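PDB 1RC6: (S)-ureidoglycine aminohydrolase from Escherichia coli, which catalyses the manganese-dependent deamination of (S)-ureidoglycine to (S)-ureidoglycolate and ammonia in the anaerobic breakdown of allantoin. Local coordinates for residues Gly24-Thr30 with Asp226-Ala232; Ser104-Tyr110 with Trp145-Ala151; Asn44-Leu50 with Tyr62-Gln68; Ile88-Ile92 with Asp126-Phe130. All coordinates share one frame; numbering follows the deposited sequence.

Contact 1: residues Gly24-Thr30 with Asp226-Ala232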
loop_
_atom_site.group_PDB
_atom_site.type_symbol
_atom_site.label_atom_id
_atom_site.label_comp_id
_atom_site.label_asym_id
_atom_site.label_seq_id
_atom_site.Cartn_x
_atom_site.Cartn_y
_atom_site.Cartn_z
ATOM N N GLY A 24 9.821 -11.738 -9.325
ATOM C CA GLY A 24 10.918 -10.816 -9.552
ATOM C C GLY A 24 10.592 -9.762 -10.594
ATOM O O GLY A 24 11.235 -8.710 -10.653
ATOM N N ASN A 25 9.601 -10.045 -11.431
ATOM C CA ASN A 25 9.205 -9.099 -12.454
ATOM C C ASN A 25 7.925 -8.408 -12.071
ATOM O O ASN A 25 7.898 -7.191 -11.905
ATOM C CB ASN A 25 9.040 -9.794 -13.796
ATOM C CG ASN A 25 10.297 -9.728 -14.624
ATOM O OD1 ASN A 25 10.367 -10.285 -15.724
ATOM N ND2 ASN A 25 11.309 -9.030 -14.102
ATOM N N PHE A 26 6.857 -9.176 -11.937
ATOM C CA PHE A 26 5.596 -8.579 -11.546
ATOM C C PHE A 26 4.600 -9.656 -11.165
ATOM O O PHE A 26 4.820 -10.838 -11.419
ATOM C CB PHE A 26 5.052 -7.694 -12.678
ATOM C CG PHE A 26 4.118 -8.405 -13.620
ATOM C CD1 PHE A 26 2.746 -8.407 -13.387
ATOM C CD2 PHE A 26 4.613 -9.084 -14.735
ATOM C CE1 PHE A 26 1.875 -9.075 -14.249
ATOM C CE2 PHE A 26 3.750 -9.758 -15.609
ATOM C CZ PHE A 26 2.378 -9.753 -15.363
ATOM N N ALA A 27 3.509 -9.237 -10.537
ATOM C CA ALA A 27 2.463 -10.154 -10.112
ATOM C C ALA A 27 1.176 -9.380 -9.942
ATOM O O ALA A 27 1.176 -8.292 -9.381
ATOM C CB ALA A 27 2.839 -10.793 -8.797
ATOM N N LEU A 28 0.083 -9.931 -10.447
ATOM C CA LEU A 28 -1.213 -9.294 -10.307
ATOM C C LEU A 28 -1.943 -10.202 -9.342
ATOM O O LEU A 28 -2.109 -11.387 -9.595
ATOM C CB LEU A 28 -1.940 -9.236 -11.652
ATOM C CG LEU A 28 -3.366 -8.672 -11.737
ATOM C CD1 LEU A 28 -4.327 -9.624 -11.057
ATOM C CD2 LEU A 28 -3.443 -7.313 -11.095
ATOM N N LEU A 29 -2.345 -9.650 -8.212
ATOM C CA LEU A 29 -3.043 -10.411 -7.191
ATOM C C LEU A 29 -4.410 -9.819 -6.959
ATOM O O LEU A 29 -4.592 -8.608 -7.036
ATOM C CB LEU A 29 -2.259 -10.372 -5.879
ATOM C CG LEU A 29 -1.201 -11.437 -5.590
ATOM C CD1 LEU A 29 -0.528 -11.928 -6.856
ATOM C CD2 LEU A 29 -0.194 -10.834 -4.638
ATOM N N THR A 30 -5.371 -10.682 -6.670
ATOM C CA THR A 30 -6.729 -10.245 -6.407
ATOM C C THR A 30 -7.099 -10.730 -5.021
ATOM O O THR A 30 -7.826 -11.712 -4.892
ATOM C CB THR A 30 -7.708 -10.851 -7.410
ATOM O OG1 THR A 30 -7.315 -10.496 -8.748
ATOM C CG2 THR A 30 -9.123 -10.344 -7.121
ATOM N N ASP A 226 -7.751 -4.742 -6.734
ATOM C CA ASP A 226 -6.604 -5.469 -7.264
ATOM C C ASP A 226 -5.307 -4.974 -6.641
ATOM O O ASP A 226 -5.217 -3.828 -6.192
ATOM C CB ASP A 226 -6.502 -5.290 -8.781
ATOM C CG ASP A 226 -7.553 -6.076 -9.546
ATOM O OD1 ASP A 226 -7.575 -5.955 -10.792
ATOM O OD2 ASP A 226 -8.349 -6.813 -8.911
ATOM N N TYR A 227 -4.298 -5.841 -6.627
ATOM C CA TYR A 227 -3.001 -5.491 -6.088
ATOM C C TYR A 227 -1.968 -5.860 -7.121
ATOM O O TYR A 227 -2.074 -6.896 -7.750
ATOM C CB TYR A 227 -2.696 -6.258 -4.805
ATOM C CG TYR A 227 -1.317 -5.945 -4.277
ATOM C CD1 TYR A 227 -1.062 -4.756 -3.598
ATOM C CD2 TYR A 227 -0.252 -6.809 -4.512
ATOM C CE1 TYR A 227 0.230 -4.433 -3.164
ATOM C CE2 TYR A 227 1.039 -6.508 -4.087
ATOM C CZ TYR A 227 1.272 -5.323 -3.417
ATOM O OH TYR A 227 2.544 -5.038 -3.000
ATOM N N ILE A 228 -0.950 -5.030 -7.279
ATOM C CA ILE A 228 0.061 -5.318 -8.271
ATOM C C ILE A 228 1.474 -5.160 -7.745
ATOM O O ILE A 228 1.817 -4.125 -7.171
ATOM C CB ILE A 228 -0.081 -4.379 -9.469
ATOM C CG1 ILE A 228 -1.531 -4.338 -9.925
ATOM C CG2 ILE A 228 0.834 -4.832 -10.593
ATOM C CD1 ILE A 228 -1.783 -3.291 -10.971
ATOM N N PHE A 229 2.290 -6.187 -7.949
ATOM C CA PHE A 229 3.684 -6.127 -7.540
ATOM C C PHE A 229 4.573 -5.917 -8.758
ATOM O O PHE A 229 4.705 -6.802 -9.592
ATOM C CB PHE A 229 4.132 -7.409 -6.847
ATOM C CG PHE A 229 5.611 -7.463 -6.619
ATOM C CD1 PHE A 229 6.394 -8.418 -7.256
ATOM C CD2 PHE A 229 6.232 -6.531 -5.782
ATOM C CE1 PHE A 229 7.782 -8.449 -7.062
ATOM C CE2 PHE A 229 7.607 -6.549 -5.583
ATOM C CZ PHE A 229 8.386 -7.509 -6.222
ATOM N N MET A 230 5.178 -4.741 -8.846
ATOM C CA MET A 230 6.059 -4.397 -9.951
ATOM C C MET A 230 7.489 -4.576 -9.448
ATOM O O MET A 230 7.988 -3.766 -8.665
ATOM C CB MET A 230 5.817 -2.944 -10.354
ATOM C CG MET A 230 4.365 -2.595 -10.692
ATOM S SD MET A 230 4.087 -0.784 -10.732
ATOM C CE MET A 230 2.324 -0.670 -10.471
ATOM N N GLY A 231 8.145 -5.638 -9.894
ATOM C CA GLY A 231 9.503 -5.909 -9.454
ATOM C C GLY A 231 10.586 -4.958 -9.936
ATOM O O GLY A 231 10.341 -4.054 -10.737
ATOM N N ALA A 232 11.798 -5.167 -9.435
ATOM C CA ALA A 232 12.936 -4.339 -9.810
ATOM C C ALA A 232 13.333 -4.588 -11.270
ATOM O O ALA A 232 13.488 -5.740 -11.706
ATOM C CB ALA A 232 14.114 -4.625 -8.883
#
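N25 and G231 bond just ahead of an antiparallel ladder that carries a strand from the start of the chain, 26-29, into the sheet of the C-terminal cupin domain, beside strand 227-230. N25 O accepts a hydrogen bond from G231 N. F26 lies across from M230 at a non-hydrogen-bonded pair, on the face that L28 and I228 also share; M230 packs against H202, a manganese ligand by similarity. A27 then pairs with F229 on the other face: F229 N donates to A27 O at 2.8 Å, and the two CB atoms stand 4.1 Å apart. With its CG turned anti to the backbone N (chi1 177°), L28 brings CD2 to 3.7 Å from I228 CG1. L29 exchanges two bonds with Y227, L29 N to Y227 O and Y227 N to L29 O, each 2.8 Å. Its side chain runs alongside the tyrosine, whose OH bonds to S51 and D61 and so reaches back to the N-terminal half of the protein. Last comes T30, flanking D226, whose OD1 forms a salt bridge with R18; T30 OG1 and D226 OD2 are 3.8 Å apart.

Contact 2: residues Ser104-Tyr110 with Trp145-Ala151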
loop_
_atom_site.group_PDB
_atom_site.type_symbol
_atom_site.label_atom_id
_atom_site.label_comp_id
_atom_site.label_asym_id
_atom_site.label_seq_id
_atom_site.Cartn_x
_atom_site.Cartn_y
_atom_site.Cartn_z
ATOM N N SER A 104 -9.880 8.385 9.367
ATOM C CA SER A 104 -11.064 8.148 8.558
ATOM C C SER A 104 -10.524 7.796 7.173
ATOM O O SER A 104 -9.311 7.709 6.988
ATOM C CB SER A 104 -11.909 9.418 8.473
ATOM O OG SER A 104 -11.272 10.382 7.642
ATOM N N GLU A 105 -11.409 7.604 6.202
ATOM C CA GLU A 105 -10.941 7.270 4.873
ATOM C C GLU A 105 -9.825 8.219 4.455
ATOM O O GLU A 105 -9.897 9.423 4.698
ATOM C CB GLU A 105 -12.072 7.338 3.853
ATOM C CG GLU A 105 -11.580 7.048 2.451
ATOM C CD GLU A 105 -12.677 7.088 1.428
ATOM O OE1 GLU A 105 -13.647 6.314 1.576
ATOM O OE2 GLU A 105 -12.564 7.890 0.474
ATOM N N GLY A 106 -8.789 7.677 3.829
ATOM C CA GLY A 106 -7.683 8.514 3.408
ATOM C C GLY A 106 -6.720 8.817 4.543
ATOM O O GLY A 106 -5.649 9.368 4.318
ATOM N N GLY A 107 -7.094 8.463 5.766
ATOM C CA GLY A 107 -6.217 8.716 6.892
ATOM C C GLY A 107 -5.016 7.795 6.819
ATOM O O GLY A 107 -5.155 6.636 6.437
ATOM N N TYR A 108 -3.835 8.298 7.170
ATOM C CA TYR A 108 -2.643 7.479 7.125
ATOM C C TYR A 108 -1.755 7.700 8.334
ATOM O O TYR A 108 -1.846 8.734 9.014
ATOM C CB TYR A 108 -1.842 7.767 5.859
ATOM C CG TYR A 108 -1.171 9.130 5.810
ATOM C CD1 TYR A 108 -1.874 10.269 5.416
ATOM C CD2 TYR A 108 0.183 9.268 6.112
ATOM C CE1 TYR A 108 -1.239 11.512 5.318
ATOM C CE2 TYR A 108 0.823 10.494 6.016
ATOM C CZ TYR A 108 0.110 11.616 5.616
ATOM O OH TYR A 108 0.769 12.826 5.497
ATOM N N LEU A 109 -0.891 6.723 8.597
ATOM C CA LEU A 109 0.040 6.793 9.706
ATOM C C LEU A 109 1.351 6.067 9.416
ATOM O O LEU A 109 1.360 4.865 9.140
ATOM C CB LEU A 109 -0.573 6.194 10.972
ATOM C CG LEU A 109 0.444 6.025 12.109
ATOM C CD1 LEU A 109 0.975 7.379 12.536
ATOM C CD2 LEU A 109 -0.203 5.321 13.279
ATOM N N TYR A 110 2.455 6.806 9.489
ATOM C CA TYR A 110 3.782 6.240 9.293
ATOM C C TYR A 110 4.496 6.185 10.640
ATOM O O TYR A 110 4.403 7.110 11.439
ATOM C CB TYR A 110 4.617 7.086 8.317
ATOM C CG TYR A 110 6.087 6.710 8.343
ATOM C CD1 TYR A 110 6.933 7.208 9.325
ATOM C CD2 TYR A 110 6.605 5.757 7.459
ATOM C CE1 TYR A 110 8.251 6.761 9.444
ATOM C CE2 TYR A 110 7.918 5.308 7.567
ATOM C CZ TYR A 110 8.734 5.811 8.568
ATOM O OH TYR A 110 10.017 5.344 8.716
ATOM N N TRP A 145 10.705 10.074 11.139
ATOM C CA TRP A 145 9.833 10.368 12.268
ATOM C C TRP A 145 8.358 10.108 11.962
ATOM O O TRP A 145 7.939 10.079 10.803
ATOM C CB TRP A 145 10.020 11.819 12.708
ATOM C CG TRP A 145 9.758 12.795 11.626
ATOM C CD1 TRP A 145 8.554 13.346 11.281
ATOM C CD2 TRP A 145 10.724 13.317 10.703
ATOM N NE1 TRP A 145 8.712 14.185 10.198
ATOM C CE2 TRP A 145 10.033 14.188 9.822
ATOM C CE3 TRP A 145 12.107 13.131 10.536
ATOM C CZ2 TRP A 145 10.681 14.882 8.784
ATOM C CZ3 TRP A 145 12.753 13.816 9.507
ATOM C CH2 TRP A 145 12.036 14.685 8.641
ATOM N N LEU A 146 7.583 9.920 13.026
ATOM C CA LEU A 146 6.160 9.655 12.918
ATOM C C LEU A 146 5.492 10.709 12.058
ATOM O O LEU A 146 5.739 11.898 12.218
ATOM C CB LEU A 146 5.551 9.643 14.327
ATOM C CG LEU A 146 4.058 9.650 14.717
ATOM C CD1 LEU A 146 3.146 9.982 13.560
ATOM C CD2 LEU A 146 3.712 8.312 15.301
ATOM N N VAL A 147 4.663 10.266 11.126
ATOM C CA VAL A 147 3.918 11.179 10.273
ATOM C C VAL A 147 2.501 10.635 10.187
ATOM O O VAL A 147 2.304 9.430 10.067
ATOM C CB VAL A 147 4.508 11.259 8.860
ATOM C CG1 VAL A 147 3.685 12.213 8.010
ATOM C CG2 VAL A 147 5.940 11.716 8.931
ATOM N N SER A 148 1.515 11.519 10.262
ATOM C CA SER A 148 0.127 11.102 10.190
ATOM C C SER A 148 -0.746 12.216 9.614
ATOM O O SER A 148 -0.431 13.390 9.749
ATOM C CB SER A 148 -0.357 10.707 11.583
ATOM O OG SER A 148 -1.683 10.209 11.529
ATOM N N GLY A 149 -1.835 11.848 8.957
ATOM C CA GLY A 149 -2.715 12.845 8.377
ATOM C C GLY A 149 -3.760 12.195 7.490
ATOM O O GLY A 149 -4.054 10.998 7.632
ATOM N N ASN A 150 -4.334 12.966 6.578
ATOM C CA ASN A 150 -5.322 12.417 5.674
ATOM C C ASN A 150 -4.916 12.811 4.276
ATOM O O ASN A 150 -4.311 13.859 4.078
ATOM C CB ASN A 150 -6.720 12.953 5.986
ATOM C CG ASN A 150 -7.823 12.106 5.352
ATOM O OD1 ASN A 150 -7.988 12.091 4.124
ATOM N ND2 ASN A 150 -8.575 11.379 6.194
ATOM N N ALA A 151 -5.230 11.966 3.302
ATOM C CA ALA A 151 -4.872 12.259 1.925
ATOM C C ALA A 151 -5.481 13.598 1.542
ATOM O O ALA A 151 -4.842 14.431 0.896
ATOM C CB ALA A 151 -5.385 11.161 1.006
#
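Strands 107-110 and 147-150 run antiparallel, 4.5 Å apart at closest approach, with Y108 facing G149 and Y110 facing V147 at hydrogen-bonded pairs, while L109 meets S148 between them and G107 meets N150 at the turn end, both non-hydrogen-bonded pairs. The type II turn from S104 to G107 leads into the first strand, and N150 ties it down: its ND2 donates to E105 O at 2.8 Å, arriving above the carbonyl plane, and A151 N binds the next carbonyl, G106 O. The other end of the N150 amide is occupied too, since OD1 accepts from S152 N.

Y108 shows how an aromatic side chain can cover a backbone. Its CG sits between the backbone N and the carbonyl carbon (chi1 70°), which swings the ring across to the opposite strand, where G149 offers no side chain; G149 N lies over one ring face, 3.7 Å above its plane and toward the rim. V147 CG1 approaches Y108 CE2 at 3.9 Å, and F170 adds an edge-to-face partner. The carbonyl of Y108 is gripped twice, by S148 OG at 2.9 Å in the carbonyl plane and by G149 N at 3.1 Å. On the opposite face from the Y108 ring, L109 CD1 meets L146 CD1 at 3.5 Å. Y110 sets CD1 3.4 Å from W145 O, and its OH bonds to E82.

Strand 147-150 thereby forms an outermost strand, next to 107-111, of the six-stranded antiparallel sheet of the N-terminal cupin domain.

Contact 3: residues Asn44-Leu50 with Tyr62-Gln68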
loop_
_atom_site.group_PDB
_atom_site.type_symbol
_atom_site.label_atom_id
_atom_site.label_comp_id
_atom_site.label_asym_id
_atom_site.label_seq_id
_atom_site.Cartn_x
_atom_site.Cartn_y
_atom_site.Cartn_z
ATOM N N ASN A 44 -10.279 -10.387 15.300
ATOM C CA ASN A 44 -11.524 -10.005 14.646
ATOM C C ASN A 44 -11.374 -9.232 13.334
ATOM O O ASN A 44 -11.961 -8.154 13.168
ATOM C CB ASN A 44 -12.357 -9.190 15.626
ATOM C CG ASN A 44 -12.463 -9.857 16.970
ATOM O OD1 ASN A 44 -12.805 -11.031 17.059
ATOM N ND2 ASN A 44 -12.171 -9.113 18.031
ATOM N N CYS A 45 -10.614 -9.798 12.400
ATOM C CA CYS A 45 -10.383 -9.159 11.108
ATOM C C CYS A 45 -9.755 -10.166 10.157
ATOM O O CYS A 45 -9.090 -11.100 10.598
ATOM C CB CYS A 45 -9.408 -7.996 11.264
ATOM S SG CYS A 45 -7.740 -8.574 11.700
ATOM N N ASP A 46 -9.954 -9.959 8.859
ATOM C CA ASP A 46 -9.382 -10.841 7.852
ATOM C C ASP A 46 -8.106 -10.207 7.312
ATOM O O ASP A 46 -8.148 -9.138 6.704
ATOM C CB ASP A 46 -10.362 -11.058 6.696
ATOM C CG ASP A 46 -11.666 -11.672 7.147
ATOM O OD1 ASP A 46 -11.606 -12.563 8.017
ATOM O OD2 ASP A 46 -12.737 -11.270 6.624
ATOM N N ALA A 47 -6.969 -10.850 7.546
ATOM C CA ALA A 47 -5.712 -10.306 7.044
ATOM C C ALA A 47 -5.221 -11.125 5.870
ATOM O O ALA A 47 -5.218 -12.355 5.892
ATOM C CB ALA A 47 -4.649 -10.281 8.136
ATOM N N THR A 48 -4.815 -10.433 4.823
ATOM C CA THR A 48 -4.314 -11.120 3.666
ATOM C C THR A 48 -2.992 -10.511 3.223
ATOM O O THR A 48 -2.926 -9.376 2.767
ATOM C CB THR A 48 -5.370 -11.102 2.540
ATOM O OG1 THR A 48 -4.719 -11.228 1.274
ATOM C CG2 THR A 48 -6.190 -9.830 2.588
ATOM N N ILE A 49 -1.931 -11.279 3.418
ATOM C CA ILE A 49 -0.581 -10.878 3.041
ATOM C C ILE A 49 -0.456 -10.766 1.512
ATOM O O ILE A 49 -0.976 -11.611 0.780
ATOM C CB ILE A 49 0.423 -11.906 3.553
ATOM C CG1 ILE A 49 0.365 -11.957 5.074
ATOM C CG2 ILE A 49 1.803 -11.574 3.074
ATOM C CD1 ILE A 49 1.059 -13.162 5.662
ATOM N N LEU A 50 0.233 -9.724 1.043
ATOM C CA LEU A 50 0.417 -9.490 -0.388
ATOM C C LEU A 50 1.866 -9.704 -0.804
ATOM O O LEU A 50 2.304 -10.829 -0.941
ATOM C CB LEU A 50 -0.049 -8.078 -0.735
ATOM C CG LEU A 50 -1.507 -7.866 -0.293
ATOM C CD1 LEU A 50 -1.953 -6.451 -0.594
ATOM C CD2 LEU A 50 -2.404 -8.855 -0.998
ATOM N N TYR A 62 0.166 -5.606 3.414
ATOM C CA TYR A 62 -1.068 -6.329 3.683
ATOM C C TYR A 62 -2.325 -5.562 3.356
ATOM O O TYR A 62 -2.325 -4.342 3.195
ATOM C CB TYR A 62 -1.196 -6.679 5.172
ATOM C CG TYR A 62 0.056 -7.076 5.910
ATOM C CD1 TYR A 62 1.156 -6.219 5.988
ATOM C CD2 TYR A 62 0.132 -8.307 6.558
ATOM C CE1 TYR A 62 2.312 -6.587 6.693
ATOM C CE2 TYR A 62 1.278 -8.682 7.267
ATOM C CZ TYR A 62 2.357 -7.821 7.330
ATOM O OH TYR A 62 3.467 -8.210 8.036
ATOM N N LEU A 63 -3.411 -6.313 3.295
ATOM C CA LEU A 63 -4.727 -5.759 3.076
ATOM C C LEU A 63 -5.481 -6.368 4.253
ATOM O O LEU A 63 -5.477 -7.582 4.435
ATOM C CB LEU A 63 -5.302 -6.234 1.753
ATOM C CG LEU A 63 -6.618 -5.587 1.318
ATOM C CD1 LEU A 63 -6.888 -5.984 -0.129
ATOM C CD2 LEU A 63 -7.773 -6.032 2.219
ATOM N N VAL A 64 -6.102 -5.534 5.073
ATOM C CA VAL A 64 -6.800 -6.056 6.230
ATOM C C VAL A 64 -8.162 -5.422 6.425
ATOM O O VAL A 64 -8.278 -4.198 6.557
ATOM C CB VAL A 64 -5.974 -5.827 7.523
ATOM C CG1 VAL A 64 -6.613 -6.566 8.686
ATOM C CG2 VAL A 64 -4.536 -6.284 7.317
ATOM N N THR A 65 -9.206 -6.243 6.428
ATOM C CA THR A 65 -10.527 -5.690 6.670
ATOM C C THR A 65 -10.820 -5.943 8.156
ATOM O O THR A 65 -10.788 -7.086 8.646
ATOM C CB THR A 65 -11.621 -6.338 5.789
ATOM O OG1 THR A 65 -12.013 -7.585 6.363
ATOM C CG2 THR A 65 -11.104 -6.566 4.375
ATOM N N LEU A 66 -11.084 -4.853 8.867
ATOM C CA LEU A 66 -11.362 -4.907 10.289
ATOM C C LEU A 66 -12.831 -5.059 10.594
ATOM O O LEU A 66 -13.656 -4.270 10.139
ATOM C CB LEU A 66 -10.847 -3.637 10.949
ATOM C CG LEU A 66 -9.402 -3.319 10.554
ATOM C CD1 LEU A 66 -9.103 -1.869 10.883
ATOM C CD2 LEU A 66 -8.435 -4.288 11.262
ATOM N N HIS A 67 -13.159 -6.087 11.356
ATOM C CA HIS A 67 -14.538 -6.286 11.765
ATOM C C HIS A 67 -14.696 -5.529 13.088
ATOM O O HIS A 67 -13.805 -4.755 13.468
ATOM C CB HIS A 67 -14.816 -7.781 11.913
ATOM C CG HIS A 67 -14.774 -8.514 10.610
ATOM N ND1 HIS A 67 -13.905 -9.558 10.363
ATOM C CD2 HIS A 67 -15.434 -8.294 9.447
ATOM C CE1 HIS A 67 -14.026 -9.940 9.103
ATOM N NE2 HIS A 67 -14.947 -9.189 8.526
ATOM N N GLN A 68 -15.811 -5.721 13.784
ATOM C CA GLN A 68 -16.001 -5.030 15.049
ATOM C C GLN A 68 -14.882 -5.397 16.016
ATOM O O GLN A 68 -14.681 -6.570 16.331
ATOM C CB GLN A 68 -17.349 -5.393 15.645
ATOM C CG GLN A 68 -18.472 -5.185 14.673
ATOM C CD GLN A 68 -19.821 -5.465 15.268
ATOM O OE1 GLN A 68 -19.965 -6.318 16.153
ATOM N NE2 GLN A 68 -20.829 -4.765 14.774
#
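C45 fits its side chain into the relief formed by V64 and L66 across the ladder. SG lies between the backbone N and the carbonyl carbon (chi1 68°), a turn that sends it along the strand to 3.8 Å from V64 CG1, while C45 CB rests 3.8 Å from L66 CD2. Farther along the same face the small A47 leaves room for the branch of V64, with A47 CB 4.1 Å from V64 CG2. Beyond it I49 lies alongside Y62, and I49 CG1 is 3.9 Å from Y62 CD2.

The other face is built differently. T48 turns its methyl, CG2, toward L63 CB at 3.8 Å, the two side chains lying side by side, and L50 reaches over from the strand's end to place CD1 4.1 Å from the same L63 CB. At the far end H67 bends back over the neighbouring strand: its ring edge meets the D46 carboxylate, CE1 to OD2 3.1 Å, with the two planes 78° apart. Beneath these shapes runs a regular set of backbone bonds, such as T48 N to L63 O at 3.0 Å. This is an antiparallel beta hairpin, whose strand 46-49 is outermost in the six-stranded sheet of the N-terminal cupin domain.

Contact 4: residues Ile88-Ile92 with Asp126-Phe130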
loop_
_atom_site.group_PDB
_atom_site.type_symbol
_atom_site.label_atom_id
_atom_site.label_comp_id
_atom_site.label_asym_id
_atom_site.label_seq_id
_atom_site.Cartn_x
_atom_site.Cartn_y
_atom_site.Cartn_z
ATOM N N ILE A 88 -8.281 2.577 3.839
ATOM C CA ILE A 88 -8.930 2.490 2.550
ATOM C C ILE A 88 -10.376 2.970 2.687
ATOM O O ILE A 88 -10.909 3.632 1.797
ATOM C CB ILE A 88 -8.881 1.035 2.034
ATOM C CG1 ILE A 88 -7.423 0.635 1.780
ATOM C CG2 ILE A 88 -9.702 0.894 0.769
ATOM C CD1 ILE A 88 -7.218 -0.845 1.573
ATOM N N SER A 89 -10.999 2.654 3.815
ATOM C CA SER A 89 -12.375 3.056 4.057
ATOM C C SER A 89 -12.772 2.771 5.507
ATOM O O SER A 89 -12.216 1.874 6.148
ATOM C CB SER A 89 -13.305 2.283 3.147
ATOM O OG SER A 89 -13.380 0.943 3.592
ATOM N N GLY A 90 -13.731 3.541 6.017
ATOM C CA GLY A 90 -14.181 3.338 7.378
ATOM C C GLY A 90 -13.494 4.269 8.339
ATOM O O GLY A 90 -13.037 5.338 7.954
ATOM N N ASN A 91 -13.416 3.852 9.598
ATOM C CA ASN A 91 -12.789 4.664 10.629
ATOM C C ASN A 91 -12.125 3.786 11.637
ATOM O O ASN A 91 -12.745 2.856 12.154
ATOM C CB ASN A 91 -13.822 5.529 11.350
ATOM C CG ASN A 91 -14.210 6.737 10.554
ATOM O OD1 ASN A 91 -14.963 6.629 9.591
ATOM N ND2 ASN A 91 -13.679 7.903 10.935
ATOM N N ILE A 92 -10.872 4.100 11.935
ATOM C CA ILE A 92 -10.110 3.330 12.897
ATOM C C ILE A 92 -9.441 4.253 13.901
ATOM O O ILE A 92 -9.467 5.477 13.768
ATOM C CB ILE A 92 -9.003 2.497 12.206
ATOM C CG1 ILE A 92 -7.878 3.412 11.742
ATOM C CG2 ILE A 92 -9.567 1.764 11.002
ATOM C CD1 ILE A 92 -6.529 2.750 11.825
ATOM N N ASP A 126 -17.460 -2.757 9.068
ATOM C CA ASP A 126 -16.075 -3.085 8.784
ATOM C C ASP A 126 -15.276 -1.902 8.260
ATOM O O ASP A 126 -15.757 -1.115 7.448
ATOM C CB ASP A 126 -15.990 -4.239 7.774
ATOM C CG ASP A 126 -16.391 -5.576 8.373
ATOM O OD1 ASP A 126 -16.310 -5.726 9.612
ATOM O OD2 ASP A 126 -16.771 -6.487 7.609
ATOM N N SER A 127 -14.049 -1.780 8.747
ATOM C CA SER A 127 -13.156 -0.731 8.309
ATOM C C SER A 127 -12.025 -1.459 7.602
ATOM O O SER A 127 -11.487 -2.435 8.120
ATOM C CB SER A 127 -12.627 0.058 9.503
ATOM O OG SER A 127 -13.652 0.858 10.068
ATOM N N GLN A 128 -11.671 -1.002 6.407
ATOM C CA GLN A 128 -10.620 -1.659 5.645
ATOM C C GLN A 128 -9.302 -0.898 5.657
ATOM O O GLN A 128 -9.260 0.305 5.427
ATOM C CB GLN A 128 -11.098 -1.885 4.216
ATOM C CG GLN A 128 -10.059 -2.471 3.302
ATOM C CD GLN A 128 -10.673 -3.051 2.053
ATOM O OE1 GLN A 128 -11.184 -4.168 2.080
ATOM N NE2 GLN A 128 -10.641 -2.293 0.951
ATOM N N ILE A 129 -8.220 -1.631 5.895
ATOM C CA ILE A 129 -6.893 -1.043 5.984
ATOM C C ILE A 129 -5.825 -1.636 5.044
ATOM O O ILE A 129 -5.914 -2.790 4.617
ATOM C CB ILE A 129 -6.438 -1.125 7.472
ATOM C CG1 ILE A 129 -6.126 0.276 7.959
ATOM C CG2 ILE A 129 -5.313 -2.099 7.675
ATOM C CD1 ILE A 129 -7.373 1.154 8.009
ATOM N N PHE A 130 -4.830 -0.820 4.704
ATOM C CA PHE A 130 -3.711 -1.254 3.864
ATOM C C PHE A 130 -2.470 -1.117 4.735
ATOM O O PHE A 130 -2.190 -0.034 5.231
ATOM C CB PHE A 130 -3.542 -0.362 2.642
ATOM C CG PHE A 130 -2.294 -0.659 1.855
ATOM C CD1 PHE A 130 -2.161 -1.858 1.167
ATOM C CD2 PHE A 130 -1.233 0.230 1.848
ATOM C CE1 PHE A 130 -0.991 -2.165 0.491
ATOM C CE2 PHE A 130 -0.055 -0.063 1.179
ATOM C CZ PHE A 130 0.069 -1.263 0.497
#
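Q128 O accepts from two successive backbone N-H groups, I88 N at 2.9 Å and, weakly, S89 N at 3.3 Å. Both residues therefore face Q128, the signature of a classic beta bulge. Q128 N answers by donating to S89 O, again at 2.9 Å. Just beyond, where G90 leads the chain around, S127 OG takes over: with the hydroxyl turned beside its own backbone N (chi1 -71°), it accepts from N91 N at 3.0 Å and has a second hydrogen-bond partner in N121 OD1. This buried oxygen is thus held from two parts of the chain.

Outside the polar centre, I88 lies across the aliphatic stem of Q128, CD1 to CG 3.7 Å, and carries on to F130, whose CB is 3.9 Å from the same CD1. On the other side of the bend I92 and I129 reach toward one another tip to tip, CG2 to CD1 3.8 Å; I92 CG2 is equally near S127 CB. Around these groups, strand 127-135 lies between strands 81-89 and 60-67 of the sheet. I92 and I129 both pack on L85 and V87, whereas I88 and Q128 touch Y205 of strand 202-208, which belongs to the C-terminal cupin.

How the contacts relate
Contact 1 is the most buried of the four and lies in the seven-stranded sheet, whereas contacts 2, 3 and 4 all reach the six-stranded one and are only partly buried. Contacts 3 and 4 are immediate neighbours: strands 60-67 and 127-135 are joined by probable bonds from L66 N to S127 O and from I129 N to V64 O. Contact 2 meets contact 4 through S104 and E105. Contact 1 touches contact 3 where Y227 packs on L50, just past strand 46-49. Regular ladders dominate contacts 1 and 3, side-chain bonds to backbone reinforce contact 2, and contact 4 depends on a bulge and a serine at a corner.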